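PDB 6MFI: metallo-beta-lactamase from Simiduia agarivorans, which probably hydrolyses the beta-lactam ring of antibiotics at a two-zinc centre, as other subclass B3 metallo-beta-lactamases do. Local coordinates for residues G54-Y58 against I67-G71; Y58-C62 against I88-I93; T206-D212 against C246-P252. All blocks are in the same frame, centred on the assembly; numbering follows the deposited sequence.

Contact 1. Residues G54-Y58 against I67-G71; sequences GNTYY and ILITG
Tyr57 and Leu68 form the antiparallel hydrogen-bonded pair of a beta hairpin, with Tyr57 N 2.7 Å from Leu68 O and Leu68 N 2.9 Å from Tyr57 O. Thr56 with Ile69 and Tyr58 with Ile67 are the non-hydrogen-bonded pairs flanking it, and these four side chains share one face of the sheet, the tightly packed side. There the CG2 methyl of Thr56 lies 3.8 Å from CG2 of Ile67, meeting it at a slant, while Thr56 runs alongside Ile69 and points the same way. Beta-branched residues suit such a strand, since their methyls fill the face close to the backbone. The polar side-chain atom of Thr56, OG1, is buried here and is satisfied by a hydrogen bond with NE1 of Trp197. Tyr58 lies across Ile67 at about a right angle, its CD2 4.2 Å from Ile67 CD1.

The hairpin is looser where Asn55 and Thr70, both partly exposed, carry the pairing past the strand pairs. Thr70 N donates to Asn55 O at 3.0 Å. A chi1 of 64° puts the Asn55 amide between its own backbone N and carbonyl carbon and brings ND2 to 3.0 Å from Thr70 O, in a bent bond (147° at the hydrogen); asparagine thus supplies a donor where the strand no longer does. On the Tyr57 side a water bridges the two segments, 2.8 Å from Tyr57 OH and in the plane of that ring, and 3.0 Å from Thr70 OG1.

Strands 50-53 and 74-78 continue the sheet on either side of the hairpin. Phe98 covers Leu68 and meets the Tyr57 ring edge-to-face, whereas Ile67 and Ile69 pack on Trp197 of strand 193-199, in the second sheet.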
# COMPACT_ATOMS: atom_id res chain seq x y z
N GLY A 54 -5.35 7.38 -15.62
CA GLY A 54 -6.34 6.51 -16.23
C GLY A 54 -7.40 5.99 -15.27
O GLY A 54 -8.17 6.77 -14.70
N ASN A 55 -7.44 4.68 -15.09
CA ASN A 55 -8.43 4.04 -14.23
C ASN A 55 -8.00 3.99 -12.77
O ASN A 55 -8.75 3.45 -11.95
CB ASN A 55 -8.71 2.61 -14.73
CG ASN A 55 -7.49 1.71 -14.65
OD1 ASN A 55 -6.35 2.19 -14.60
ND2 ASN A 55 -7.72 0.41 -14.65
N THR A 56 -6.84 4.54 -12.43
CA THR A 56 -6.30 4.45 -11.08
C THR A 56 -6.53 5.76 -10.34
O THR A 56 -6.25 6.84 -10.88
CB THR A 56 -4.80 4.12 -11.12
OG1 THR A 56 -4.62 2.82 -11.69
CG2 THR A 56 -4.21 4.14 -9.72
N TYR A 57 -7.03 5.67 -9.11
CA TYR A 57 -7.34 6.84 -8.30
C TYR A 57 -6.75 6.68 -6.91
O TYR A 57 -6.53 5.56 -6.43
CB TYR A 57 -8.86 7.07 -8.18
CG TYR A 57 -9.57 7.26 -9.50
CD1 TYR A 57 -9.98 6.16 -10.25
CD2 TYR A 57 -9.85 8.53 -9.98
CE1 TYR A 57 -10.64 6.33 -11.46
CE2 TYR A 57 -10.51 8.71 -11.18
CZ TYR A 57 -10.90 7.61 -11.91
OH TYR A 57 -11.55 7.78 -13.11
N TYR A 58 -6.50 7.81 -6.26
CA TYR A 58 -6.12 7.86 -4.86
C TYR A 58 -7.36 8.16 -4.03
O TYR A 58 -8.00 9.20 -4.22
CB TYR A 58 -5.04 8.92 -4.62
CG TYR A 58 -4.54 9.01 -3.19
CD1 TYR A 58 -5.21 9.77 -2.25
CD2 TYR A 58 -3.39 8.34 -2.80
CE1 TYR A 58 -4.76 9.86 -0.94
CE2 TYR A 58 -2.93 8.42 -1.50
CZ TYR A 58 -3.62 9.18 -0.57
OH TYR A 58 -3.16 9.26 0.72
N ILE A 67 -5.57 2.86 -2.84
CA ILE A 67 -5.51 2.92 -4.29
C ILE A 67 -6.73 2.21 -4.86
O ILE A 67 -6.95 1.02 -4.60
CB ILE A 67 -4.21 2.29 -4.83
CG1 ILE A 67 -3.00 2.92 -4.13
CG2 ILE A 67 -4.12 2.47 -6.33
CD1 ILE A 67 -2.93 4.43 -4.26
N LEU A 68 -7.52 2.94 -5.65
CA LEU A 68 -8.69 2.41 -6.32
C LEU A 68 -8.40 2.26 -7.81
O LEU A 68 -7.99 3.22 -8.46
CB LEU A 68 -9.91 3.31 -6.11
CG LEU A 68 -11.23 2.86 -6.74
CD1 LEU A 68 -11.83 1.68 -5.98
CD2 LEU A 68 -12.21 4.02 -6.81
N ILE A 69 -8.61 1.05 -8.33
CA ILE A 69 -8.39 0.75 -9.74
C ILE A 69 -9.70 0.23 -10.31
O ILE A 69 -10.19 -0.83 -9.90
CB ILE A 69 -7.26 -0.27 -9.93
CG1 ILE A 69 -5.97 0.25 -9.31
CG2 ILE A 69 -7.06 -0.57 -11.41
CD1 ILE A 69 -5.06 -0.83 -8.78
N THR A 70 -10.27 0.98 -11.26
CA THR A 70 -11.60 0.70 -11.79
C THR A 70 -11.52 -0.07 -13.10
O THR A 70 -10.62 0.16 -13.91
CB THR A 70 -12.37 2.00 -12.01
OG1 THR A 70 -11.72 2.78 -13.02
CG2 THR A 70 -12.44 2.80 -10.72
N GLY A 71 -12.47 -0.99 -13.30
CA GLY A 71 -12.54 -1.78 -14.51
C GLY A 71 -13.98 -1.97 -14.95
O GLY A 71 -14.91 -1.48 -14.30
O HOH W 1 -11.99 5.41 -14.44

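Contact 2. Residues Y58-C62 against I88-I93; sequences YVGTC and IVRDNI
Val59 points at the helix and touches Val89, Asn92 and Ile93 there. Its CG2 branch crosses Val89 at about a right angle, 4.1 Å from Val89 CG1, which stands anti to its own backbone N (chi1 170°). The other branch, CG1, meets Ile93 at a slant, 4.1 Å from Ile93 CG1. With two short branches, valine can touch successive turns of the helix while its backbone stays close to them. That closeness is seen at Val59 O, which sits 3.4 Å from Val89 CA in a CA-H...O contact.

The Asn92 amide reaches the same carbonyl from above. ND2 donates to Val59 O at 3.2 Å, and although this oxygen lies near the amide's own plane, the donor stands 82° out of the carbonyl plane, off the lone pairs. ND2 also hydrogen bonds to Gly47 O, so asparagine ties two loops to one helix position.

The arrangement belongs to the alpha-beta/beta-alpha sandwich of metallo-beta-lactamases: the residues after Tyr58 open the loop of a hairpin in the first sheet, and helix 85-95, which follows strand 74-78, packs against it and shares Leu77 with Val59.

Farther along, the CG2 methyl of Thr61 crosses Ile88 at about a right angle, 3.7 Å from Ile88 CD1. Its OG1 turns to the loop instead, bonding with Trp43 O and the backbone N of Gly63 and Ile64, which suits a residue with one apolar and one polar branch. Glycine suits position 60 because a CB there would be crowded by Tyr58 OH, which makes a short 2.5 Å hydrogen bond to Thr61 O, in the plane of the ring. Cys62, just after Thr61, is joined to Cys37 by a disulfide.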
# COMPACT_ATOMS: atom_id res chain seq x y z
N TYR A 58 -6.50 7.81 -6.26
CA TYR A 58 -6.12 7.86 -4.86
C TYR A 58 -7.36 8.16 -4.03
O TYR A 58 -8.00 9.20 -4.22
CB TYR A 58 -5.04 8.92 -4.62
CG TYR A 58 -4.54 9.01 -3.19
CD1 TYR A 58 -5.21 9.77 -2.25
CD2 TYR A 58 -3.39 8.34 -2.80
CE1 TYR A 58 -4.76 9.86 -0.94
CE2 TYR A 58 -2.93 8.42 -1.50
CZ TYR A 58 -3.62 9.18 -0.57
OH TYR A 58 -3.16 9.26 0.72
N VAL A 59 -7.71 7.25 -3.13
CA VAL A 59 -8.91 7.40 -2.31
C VAL A 59 -8.58 7.34 -0.82
O VAL A 59 -9.47 7.13 0.00
CB VAL A 59 -9.97 6.34 -2.69
CG1 VAL A 59 -10.49 6.59 -4.09
CG2 VAL A 59 -9.40 4.94 -2.56
N GLY A 60 -7.31 7.52 -0.46
CA GLY A 60 -6.88 7.44 0.92
C GLY A 60 -6.99 8.76 1.65
O GLY A 60 -7.56 9.74 1.16
N THR A 61 -6.43 8.78 2.86
CA THR A 61 -6.43 9.97 3.70
C THR A 61 -5.25 10.86 3.32
O THR A 61 -4.55 10.62 2.33
CB THR A 61 -6.38 9.58 5.17
OG1 THR A 61 -5.15 8.91 5.44
CG2 THR A 61 -7.53 8.64 5.50
N CYS A 62 -5.01 11.91 4.10
CA CYS A 62 -3.81 12.72 3.92
C CYS A 62 -2.55 12.03 4.42
O CYS A 62 -1.45 12.44 4.04
CB CYS A 62 -3.97 14.07 4.62
SG CYS A 62 -5.33 15.09 4.03
N ILE A 88 -13.15 7.55 5.58
CA ILE A 88 -12.73 8.53 4.58
C ILE A 88 -12.58 7.86 3.21
O ILE A 88 -12.92 8.45 2.18
CB ILE A 88 -11.42 9.21 5.03
CG1 ILE A 88 -11.66 10.00 6.31
CG2 ILE A 88 -10.88 10.11 3.93
CD1 ILE A 88 -10.47 10.01 7.25
N VAL A 89 -12.08 6.63 3.18
CA VAL A 89 -11.95 5.90 1.92
C VAL A 89 -13.32 5.65 1.32
O VAL A 89 -13.53 5.83 0.11
CB VAL A 89 -11.17 4.59 2.14
CG1 VAL A 89 -11.24 3.71 0.90
CG2 VAL A 89 -9.73 4.89 2.51
N ARG A 90 -14.28 5.23 2.15
CA ARG A 90 -15.65 5.05 1.68
C ARG A 90 -16.22 6.35 1.13
O ARG A 90 -16.87 6.36 0.08
CB ARG A 90 -16.53 4.53 2.81
CG ARG A 90 -16.98 3.09 2.66
CD ARG A 90 -18.14 2.79 3.59
NE ARG A 90 -17.79 2.97 5.00
CZ ARG A 90 -18.24 3.96 5.76
NH1 ARG A 90 -19.06 4.87 5.26
NH2 ARG A 90 -17.86 4.05 7.03
N ASP A 91 -15.98 7.46 1.82
CA ASP A 91 -16.45 8.75 1.33
C ASP A 91 -15.76 9.12 0.02
O ASP A 91 -16.41 9.60 -0.91
CB ASP A 91 -16.21 9.83 2.39
CG ASP A 91 -16.93 11.12 2.07
OD1 ASP A 91 -18.08 11.08 1.59
OD2 ASP A 91 -16.33 12.19 2.31
N ASN A 92 -14.45 8.88 -0.08
CA ASN A 92 -13.71 9.31 -1.27
C ASN A 92 -14.14 8.53 -2.51
O ASN A 92 -14.17 9.09 -3.61
CB ASN A 92 -12.21 9.17 -1.04
CG ASN A 92 -11.64 10.31 -0.22
OD1 ASN A 92 -12.30 11.33 -0.02
ND2 ASN A 92 -10.41 10.14 0.26
N ILE A 93 -14.46 7.25 -2.35
CA ILE A 93 -14.95 6.46 -3.47
C ILE A 93 -16.28 7.01 -3.97
O ILE A 93 -16.52 7.09 -5.18
CB ILE A 93 -15.06 4.97 -3.07
CG1 ILE A 93 -13.68 4.39 -2.78
CG2 ILE A 93 -15.75 4.17 -4.17
CD1 ILE A 93 -13.71 2.97 -2.28

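Contact 3. Residues T206-D212 against C246-P252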
# COMPACT_ATOMS: atom_id res chain seq x y z
N THR A 206 1.30 3.28 -18.93
CA THR A 206 2.14 3.56 -17.78
C THR A 206 2.06 2.39 -16.80
O THR A 206 0.97 1.87 -16.54
CB THR A 206 1.72 4.86 -17.08
OG1 THR A 206 1.80 5.95 -18.01
CG2 THR A 206 2.63 5.15 -15.90
N THR A 207 3.21 1.97 -16.28
CA THR A 207 3.29 0.89 -15.31
C THR A 207 3.41 1.50 -13.92
O THR A 207 4.40 2.16 -13.60
CB THR A 207 4.47 -0.03 -15.61
OG1 THR A 207 4.35 -0.55 -16.94
CG2 THR A 207 4.49 -1.19 -14.63
N LEU A 208 2.39 1.28 -13.09
CA LEU A 208 2.36 1.79 -11.73
C LEU A 208 2.74 0.68 -10.76
O LEU A 208 2.39 -0.48 -10.96
CB LEU A 208 0.97 2.33 -11.37
CG LEU A 208 0.56 3.71 -11.92
CD1 LEU A 208 0.26 3.66 -13.41
CD2 LEU A 208 -0.64 4.24 -11.15
N VAL A 209 3.47 1.05 -9.71
CA VAL A 209 3.90 0.11 -8.68
C VAL A 209 3.54 0.68 -7.32
O VAL A 209 3.93 1.81 -7.00
CB VAL A 209 5.41 -0.19 -8.76
CG1 VAL A 209 5.86 -0.95 -7.52
CG2 VAL A 209 5.73 -0.97 -10.02
N TYR A 210 2.79 -0.09 -6.54
CA TYR A 210 2.42 0.29 -5.17
C TYR A 210 3.39 -0.40 -4.22
O TYR A 210 3.10 -1.45 -3.64
CB TYR A 210 0.96 -0.08 -4.90
CG TYR A 210 0.40 0.48 -3.61
CD1 TYR A 210 0.46 1.84 -3.33
CD2 TYR A 210 -0.22 -0.35 -2.68
CE1 TYR A 210 -0.07 2.35 -2.16
CE2 TYR A 210 -0.74 0.15 -1.51
CZ TYR A 210 -0.67 1.50 -1.25
OH TYR A 210 -1.19 2.00 -0.09
N ALA A 211 4.57 0.20 -4.08
CA ALA A 211 5.63 -0.39 -3.28
C ALA A 211 5.35 -0.23 -1.79
O ALA A 211 4.94 0.84 -1.33
CB ALA A 211 6.98 0.25 -3.62
N ASP A 212 5.58 -1.30 -1.04
CA ASP A 212 5.33 -1.30 0.39
C ASP A 212 6.26 -0.32 1.11
O ASP A 212 7.25 0.16 0.55
CB ASP A 212 5.50 -2.72 0.96
CG ASP A 212 5.06 -2.82 2.41
OD1 ASP A 212 3.84 -2.73 2.67
OD2 ASP A 212 5.93 -3.01 3.28
N CYS A 246 8.61 -0.12 -13.94
CA CYS A 246 8.08 0.82 -12.96
C CYS A 246 8.24 2.24 -13.50
O CYS A 246 9.35 2.77 -13.51
CB CYS A 246 8.80 0.64 -11.63
SG CYS A 246 8.46 1.84 -10.34
N ASP A 247 7.13 2.84 -13.94
CA ASP A 247 7.14 4.22 -14.40
C ASP A 247 6.58 5.19 -13.37
O ASP A 247 7.04 6.34 -13.31
CB ASP A 247 6.33 4.35 -15.69
CG ASP A 247 6.79 3.39 -16.77
OD1 ASP A 247 8.01 3.29 -17.00
OD2 ASP A 247 5.93 2.73 -17.39
N LEU A 248 5.61 4.77 -12.56
CA LEU A 248 4.99 5.61 -11.55
C LEU A 248 5.00 4.87 -10.23
O LEU A 248 4.66 3.68 -10.17
CB LEU A 248 3.56 5.98 -11.95
CG LEU A 248 2.89 7.19 -11.30
CD1 LEU A 248 1.84 7.77 -12.22
CD2 LEU A 248 2.28 6.83 -9.95
N LEU A 249 5.40 5.56 -9.16
CA LEU A 249 5.55 4.96 -7.84
C LEU A 249 4.51 5.51 -6.88
O LEU A 249 4.25 6.72 -6.84
CB LEU A 249 6.96 5.21 -7.28
CG LEU A 249 7.28 4.53 -5.95
CD1 LEU A 249 7.39 3.03 -6.12
CD2 LEU A 249 8.56 5.10 -5.36
N LEU A 250 3.91 4.61 -6.10
CA LEU A 250 2.95 4.97 -5.06
C LEU A 250 3.29 4.22 -3.78
O LEU A 250 3.78 3.09 -3.82
CB LEU A 250 1.51 4.64 -5.49
CG LEU A 250 0.91 5.52 -6.58
CD1 LEU A 250 -0.45 4.99 -7.02
CD2 LEU A 250 0.80 6.96 -6.11
N THR A 251 3.05 4.87 -2.65
CA THR A 251 3.42 4.32 -1.36
C THR A 251 2.27 4.42 -0.37
O THR A 251 1.50 5.38 -0.41
CB THR A 251 4.65 5.04 -0.78
OG1 THR A 251 4.43 6.46 -0.81
CG2 THR A 251 5.89 4.71 -1.59
N PRO A 252 2.13 3.43 0.53
CA PRO A 252 1.06 3.51 1.53
C PRO A 252 1.15 4.74 2.41
O PRO A 252 0.11 5.29 2.81
CB PRO A 252 1.25 2.22 2.34
CG PRO A 252 1.97 1.30 1.42
CD PRO A 252 2.87 2.16 0.61
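Tyr210 brings the outer half of its ring slantwise against Pro252, CZ 3.8 Å from Pro252 CG, while CD1 meets Leu250 CB at 3.7 Å, near the ring plane. With CG anti to the backbone N (chi1 -170°), the ring is carried along the neighbouring strand to Pro252. Tyrosine suits the place because it packs its ring against apolar neighbours and still offers a hydroxyl, which bonds to Asp79 OD2 just after strand 74-78 of the other sheet.

The two strands run parallel, with Leu208 opposite Leu248, Val209 opposite Leu249, and Tyr210 opposite Leu250. Val209 donates to Leu248 O and accepts from Leu250 N, both bonds at 2.9 Å. On the face of Leu208, Tyr210, Leu248 and Leu250, Leu208 and Leu248 lie side by side, Leu208 CG 3.8 Å from Leu248 CB. On the other face Val209 CG2 touches Cys246 CB at 3.8 Å, and the Ala211 methyl meets Leu249 CD1 at the same distance; alanine's small side chain fits beside the leucine's branch.

At the start of the pairing one carbonyl, Thr207 O, takes two donors, Asp247 N at 2.8 Å and Leu248 N. The carboxylate of Asp247 answers by receiving Thr207 N on the anti side of OD2, so Asp247 gives through its backbone N and accepts through its carboxylate, the part that calls for an aspartate.

The C-terminal ends of both strands lead to the zinc site, where Asp212 OD1 hydrogen bonds to ND1 of the zinc ligand His110 and His253, another ligand, follows Pro252. The pair belong to a beta-alpha-beta unit whose connection holds helix 228-242. Helix 274-291 covers the Val209 and Leu249 face, with Cys246 disulfide-bonded to Cys275, and strand 206-210 lies between 193-199 and the edge strand 248-250.

How the contacts relate
Contacts 1 and 3 are both strand pairs, antiparallel in one sheet and parallel in the other, and they face each other across the sandwich: Ile67 CG1 lies 3.6 Å from Tyr210 CE1, and Thr56 packs on Leu208. Contact 2 shares Tyr58 with contact 1 and touches it where Val59 meets Leu68, but it joins a loop to a helix on the outer side of the first sheet. All three are largely buried; partly exposed residues occur at one end of contacts 1 and 3. Backbone hydrogen bonds dominate the strand pairs, whereas contact 2 relies on packing and one side-chain amide. Contact 3 alone leads directly into the zinc shell.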